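Local coordinates for cyclic di-GMP receptor atypical PilZ domain-containing protein (Xanthomonas campestris pv. campestris, PDB 3PH1) that is of unknown function but, as an atypical PilZ-domain protein, may act as a receptor in cyclic di-GMP signalling, at residues C[43-48]-C[137-142]; C[142-147]-C[158-163]. All coordinates share one frame; numbering follows the deposited sequence.

Overall arrangement
Contacts 1 and 2 lie in series along the chain, their centres about 16 Å apart, and both use strand 139-150 of a six-stranded antiparallel barrel. In contact 1 helix 42-55 rests against the beginning of that strand; the centre of this contact lies about 9 Å from the centre of the chain. Contact 2, whose centre lies about 15 Å from that of the chain, continues from the shared Pro142, where the same strand pairs with strand 155-161 in a hairpin. The two also touch directly: Leu141 CD1 lies 3.7 Å from Phe161 CE1. One strand therefore joins a helix-covered, mostly buried region beside the second subunit to a sheet pairing that no other chain touches.

Contact 1: residues C[43-48]-C[137-142]; sequences ATAETL and ELLQLP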
loop_
_atom_site.group_PDB
_atom_site.type_symbol
_atom_site.label_atom_id
_atom_site.label_comp_id
_atom_site.label_asym_id
_atom_site.label_seq_id
_atom_site.Cartn_x
_atom_site.Cartn_y
_atom_site.Cartn_z
ATOM N N ALA C 43 5.770 -20.682 4.009
ATOM C CA ALA C 43 6.178 -19.839 2.889
ATOM C C ALA C 43 6.096 -18.341 3.216
ATOM O O ALA C 43 6.921 -17.557 2.769
ATOM C CB ALA C 43 5.327 -20.157 1.665
ATOM N N THR C 44 5.105 -17.946 4.003
ATOM C CA THR C 44 4.959 -16.540 4.371
ATOM C C THR C 44 6.123 -16.133 5.274
ATOM O O THR C 44 6.730 -15.071 5.088
ATOM C CB THR C 44 3.621 -16.292 5.108
ATOM O OG1 THR C 44 2.536 -16.668 4.252
ATOM C CG2 THR C 44 3.476 -14.826 5.491
ATOM N N ALA C 45 6.428 -16.987 6.249
ATOM C CA ALA C 45 7.534 -16.726 7.164
ATOM C C ALA C 45 8.835 -16.723 6.360
ATOM O O ALA C 45 9.631 -15.794 6.475
ATOM C CB ALA C 45 7.586 -17.795 8.256
ATOM N N GLU C 46 9.039 -17.743 5.530
ATOM C CA GLU C 46 10.252 -17.822 4.714
ATOM C C GLU C 46 10.406 -16.590 3.819
ATOM O O GLU C 46 11.481 -16.000 3.743
ATOM C CB GLU C 46 10.252 -19.088 3.835
ATOM C CG GLU C 46 11.398 -19.114 2.807
ATOM C CD GLU C 46 11.464 -20.392 1.977
ATOM O OE1 GLU C 46 10.440 -21.088 1.856
ATOM O OE2 GLU C 46 12.548 -20.689 1.425
ATOM N N THR C 47 9.329 -16.201 3.149
ATOM C CA THR C 47 9.382 -15.043 2.265
ATOM C C THR C 47 9.750 -13.785 3.025
ATOM O O THR C 47 10.544 -12.991 2.551
ATOM C CB THR C 47 8.051 -14.828 1.529
ATOM O OG1 THR C 47 7.779 -15.971 0.705
ATOM C CG2 THR C 47 8.132 -13.584 0.638
ATOM N N LEU C 48 9.184 -13.609 4.209
ATOM C CA LEU C 48 9.489 -12.446 5.022
ATOM C C LEU C 48 10.987 -12.372 5.354
ATOM O O LEU C 48 11.619 -11.325 5.212
ATOM C CB LEU C 48 8.687 -12.492 6.340
ATOM C CG LEU C 48 9.182 -11.530 7.437
ATOM C CD1 LEU C 48 9.091 -10.093 6.942
ATOM C CD2 LEU C 48 8.367 -11.723 8.722
ATOM N N GLU C 137 6.595 -5.825 10.515
ATOM C CA GLU C 137 6.035 -7.123 10.159
ATOM C C GLU C 137 6.398 -8.163 11.202
ATOM O O GLU C 137 7.513 -8.182 11.720
ATOM C CB GLU C 137 6.550 -7.589 8.801
ATOM C CG GLU C 137 5.453 -7.816 7.796
ATOM C CD GLU C 137 4.300 -8.619 8.358
ATOM O OE1 GLU C 137 4.496 -9.817 8.618
ATOM O OE2 GLU C 137 3.200 -8.050 8.548
ATOM N N LEU C 138 5.451 -9.039 11.506
ATOM C CA LEU C 138 5.713 -10.063 12.500
ATOM C C LEU C 138 5.955 -11.435 11.906
ATOM O O LEU C 138 5.337 -11.834 10.921
ATOM C CB LEU C 138 4.560 -10.137 13.507
ATOM C CG LEU C 138 4.292 -8.837 14.275
ATOM C CD1 LEU C 138 3.255 -9.075 15.380
ATOM C CD2 LEU C 138 5.597 -8.338 14.874
ATOM N N LEU C 139 6.902 -12.139 12.502
ATOM C CA LEU C 139 7.215 -13.496 12.102
ATOM C C LEU C 139 6.445 -14.342 13.126
ATOM O O LEU C 139 6.623 -14.164 14.337
ATOM C CB LEU C 139 8.718 -13.757 12.232
ATOM C CG LEU C 139 9.198 -15.171 11.881
ATOM C CD1 LEU C 139 9.091 -15.399 10.362
ATOM C CD2 LEU C 139 10.641 -15.359 12.350
ATOM N N GLN C 140 5.560 -15.221 12.660
ATOM C CA GLN C 140 4.821 -16.069 13.588
ATOM C C GLN C 140 5.268 -17.494 13.367
ATOM O O GLN C 140 5.306 -17.963 12.233
ATOM C CB GLN C 140 3.310 -15.966 13.366
ATOM C CG GLN C 140 2.754 -14.576 13.583
ATOM C CD GLN C 140 1.299 -14.590 14.006
ATOM O OE1 GLN C 140 0.709 -13.543 14.264
ATOM N NE2 GLN C 140 0.716 -15.779 14.088
ATOM N N LEU C 141 5.614 -18.178 14.448
ATOM C CA LEU C 141 6.084 -19.553 14.366
ATOM C C LEU C 141 5.383 -20.484 15.364
ATOM O O LEU C 141 5.544 -20.340 16.579
ATOM C CB LEU C 141 7.597 -19.602 14.625
ATOM C CG LEU C 141 8.526 -18.797 13.698
ATOM C CD1 LEU C 141 9.987 -19.008 14.114
ATOM C CD2 LEU C 141 8.319 -19.230 12.261
ATOM N N PRO C 142 4.578 -21.434 14.862
ATOM C CA PRO C 142 3.883 -22.379 15.741
ATOM C C PRO C 142 4.929 -23.028 16.652
ATOM O O PRO C 142 6.033 -23.342 16.203
ATOM C CB PRO C 142 3.278 -23.373 14.760
ATOM C CG PRO C 142 2.934 -22.498 13.587
ATOM C CD PRO C 142 4.154 -21.602 13.461
#
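With CG anti to the backbone N in both Leu48 (chi1 165°) and Leu139 (chi1 178°), each leucine carries its branched end into the interface between helix 42-55 and the start of strand 139-150. The two methyls of Leu48 divide the work. CD1 meets the first side-chain carbon of Glu137, at 4.0 Å from CB, the two side chains crossing obliquely. CD2 instead lies over the strand backbone, 3.7 Å from Leu138 O and 4.0 Å from Leu139 CA. One turn earlier on the helix, Ala45 points its CB toward the strand and meets Leu139 CD1 at 3.5 Å; Leu141 CD2 is a looser neighbour at 4.3 Å from the same CB. No hydrogen bond crosses the contact, so apolar packing carries it. Helix 42-55 thus packs on strand 139-150 of the antiparallel barrel of this PilZ-family protein; the axes of the short segments approach to 8.4 Å, with 140° between their N-to-C directions. Leu168 of helix 165-185 touches both Ala45 and Leu141. At the other end, the Glu137 chain bends at chi2, and its OE2 forms a salt bridge with NE of Arg90 of the second subunit. Leu83 of that subunit packs on Leu48, and its Leu87 on Glu137.

Contact 2: residues C[142-147]-C[158-163]; sequences PADVLA and WLRFAP
Leu146 CD2 sits over one face of the Arg160 guanidinium, 3.3 Å above its plane and offset toward the rim, with NH2 of Arg160 at 3.4 Å. The two side chains cross at about a right angle, and Leu146 CG, anti to its own carbonyl carbon (chi1 -68°), also rests 3.6 Å from Arg160 CB. Arg160 starts with CG anti to the backbone N, then bends at chi2 (-132°) and chi3 (-72°); its NE forms a salt bridge with Glu17, which gives the guanidinium a partner on helix 12-19. Asp144 stands on the same face of the sheet as Arg160, but its OD1 stays 4.4 Å from Arg160 NH1, beyond salt-bridge range. Further along, Ala147 CB packs against the indole of Trp158 at CE3, while Ala147 O lies in the plane of the ring at its edge. The NE1 of that indole is hydrogen-bonded to Asp15. The other face carries Ala143, Val145, Leu159 and Phe161. Val145 and Leu159 run side by side in the same direction, their methyls CG2 and CD1 pressed to a tight 3.5 Å, and Val127 of strand 124-129 touches Leu159 and Phe161. At the Pro142 end of the ladder, a water donates to both Pro142 O and Ala162 O, bridging the two segments beside the Ala162 N to Pro142 O bond. The backbone evidence fixes the register: Asp144 and Arg160 exchange two hydrogen bonds as a hydrogen-bonded pair, and Trp158 N bonds to Ala147 O. Trp158 O accepts from Leu146 N at 2.8 Å and weakly from Ala147 N at 3.5 Å. Two residues thus face one, the classic beta bulge in an antiparallel hairpin of the PilZ-family barrel.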
loop_
_atom_site.group_PDB
_atom_site.type_symbol
_atom_site.label_atom_id
_atom_site.label_comp_id
_atom_site.label_asym_id
_atom_site.label_seq_id
_atom_site.Cartn_x
_atom_site.Cartn_y
_atom_site.Cartn_z
ATOM N N PRO C 142 4.578 -21.434 14.862
ATOM C CA PRO C 142 3.883 -22.379 15.741
ATOM C C PRO C 142 4.929 -23.028 16.652
ATOM O O PRO C 142 6.033 -23.342 16.203
ATOM C CB PRO C 142 3.278 -23.373 14.760
ATOM C CG PRO C 142 2.934 -22.498 13.587
ATOM C CD PRO C 142 4.154 -21.602 13.461
ATOM N N ALA C 143 4.590 -23.216 17.927
ATOM C CA ALA C 143 5.531 -23.804 18.874
ATOM C C ALA C 143 4.861 -24.454 20.087
ATOM O O ALA C 143 3.692 -24.204 20.376
ATOM C CB ALA C 143 6.515 -22.737 19.348
ATOM N N ASP C 144 5.618 -25.294 20.782
ATOM C CA ASP C 144 5.136 -25.962 21.980
ATOM C C ASP C 144 6.000 -25.535 23.164
ATOM O O ASP C 144 7.207 -25.295 23.029
ATOM C CB ASP C 144 5.197 -27.482 21.830
ATOM C CG ASP C 144 4.116 -28.024 20.913
ATOM O OD1 ASP C 144 3.868 -29.251 20.932
ATOM O OD2 ASP C 144 3.509 -27.228 20.164
ATOM N N VAL C 145 5.374 -25.418 24.325
ATOM C CA VAL C 145 6.098 -25.045 25.527
ATOM C C VAL C 145 6.810 -26.288 26.068
ATOM O O VAL C 145 6.162 -27.281 26.416
ATOM C CB VAL C 145 5.137 -24.509 26.609
ATOM C CG1 VAL C 145 5.918 -24.144 27.872
ATOM C CG2 VAL C 145 4.371 -23.310 26.070
ATOM N N LEU C 146 8.139 -26.230 26.109
ATOM C CA LEU C 146 8.963 -27.324 26.621
ATOM C C LEU C 146 9.107 -27.157 28.130
ATOM O O LEU C 146 9.044 -28.132 28.886
ATOM C CB LEU C 146 10.374 -27.290 26.022
ATOM C CG LEU C 146 10.711 -27.570 24.561
ATOM C CD1 LEU C 146 12.223 -27.673 24.466
ATOM C CD2 LEU C 146 10.089 -28.858 24.079
ATOM N N ALA C 147 9.329 -25.914 28.554
ATOM C CA ALA C 147 9.493 -25.603 29.964
ATOM C C ALA C 147 8.894 -24.251 30.317
ATOM O O ALA C 147 8.796 -23.357 29.470
ATOM C CB ALA C 147 10.955 -25.623 30.331
ATOM N N TRP C 158 10.217 -21.671 27.474
ATOM C CA TRP C 158 11.159 -22.268 26.547
ATOM C C TRP C 158 10.227 -22.865 25.515
ATOM O O TRP C 158 9.451 -23.771 25.822
ATOM C CB TRP C 158 11.984 -23.371 27.221
ATOM C CG TRP C 158 13.134 -22.845 28.027
ATOM C CD1 TRP C 158 14.455 -22.872 27.683
ATOM C CD2 TRP C 158 13.064 -22.203 29.307
ATOM N NE1 TRP C 158 15.213 -22.289 28.668
ATOM C CE2 TRP C 158 14.387 -21.868 29.677
ATOM C CE3 TRP C 158 12.012 -21.880 30.179
ATOM C CZ2 TRP C 158 14.692 -21.223 30.884
ATOM C CZ3 TRP C 158 12.314 -21.236 31.384
ATOM C CH2 TRP C 158 13.646 -20.916 31.722
ATOM N N LEU C 159 10.277 -22.331 24.307
ATOM C CA LEU C 159 9.422 -22.798 23.234
ATOM C C LEU C 159 10.224 -23.509 22.137
ATOM O O LEU C 159 11.262 -23.022 21.695
ATOM C CB LEU C 159 8.659 -21.625 22.605
ATOM C CG LEU C 159 7.670 -20.736 23.374
ATOM C CD1 LEU C 159 6.606 -21.595 24.023
ATOM C CD2 LEU C 159 8.387 -19.899 24.399
ATOM N N ARG C 160 9.722 -24.661 21.700
ATOM C CA ARG C 160 10.365 -25.419 20.637
ATOM C C ARG C 160 9.493 -25.237 19.403
ATOM O O ARG C 160 8.299 -25.546 19.446
ATOM C CB ARG C 160 10.435 -26.907 20.988
ATOM C CG ARG C 160 11.253 -27.703 19.987
ATOM C CD ARG C 160 10.540 -28.953 19.533
ATOM N NE ARG C 160 10.489 -29.986 20.564
ATOM C CZ ARG C 160 9.365 -30.500 21.052
ATOM N NH1 ARG C 160 8.191 -30.074 20.610
ATOM N NH2 ARG C 160 9.417 -31.456 21.967
ATOM N N PHE C 161 10.074 -24.733 18.312
ATOM C CA PHE C 161 9.299 -24.516 17.094
ATOM C C PHE C 161 8.840 -25.833 16.482
ATOM O O PHE C 161 9.534 -26.842 16.574
ATOM C CB PHE C 161 10.111 -23.742 16.028
ATOM C CG PHE C 161 10.677 -22.426 16.516
ATOM C CD1 PHE C 161 9.862 -21.489 17.146
ATOM C CD2 PHE C 161 12.026 -22.123 16.324
ATOM C CE1 PHE C 161 10.376 -20.271 17.582
ATOM C CE2 PHE C 161 12.557 -20.905 16.753
ATOM C CZ PHE C 161 11.729 -19.979 17.385
ATOM N N ALA C 162 7.656 -25.820 15.882
ATOM C CA ALA C 162 7.145 -27.001 15.198
ATOM C C ALA C 162 8.044 -27.079 13.950
ATOM O O ALA C 162 8.601 -26.061 13.536
ATOM C CB ALA C 162 5.688 -26.785 14.798
ATOM N N PRO C 163 8.207 -28.273 13.345
ATOM C CA PRO C 163 9.066 -28.367 12.158
ATOM C C PRO C 163 8.815 -27.211 11.212
ATOM O O PRO C 163 7.674 -26.935 10.858
ATOM C CB PRO C 163 8.676 -29.709 11.558
ATOM C CG PRO C 163 8.368 -30.516 12.779
ATOM C CD PRO C 163 7.546 -29.563 13.608
HETATM O O HOH W 1 7.265 -23.467 13.741
#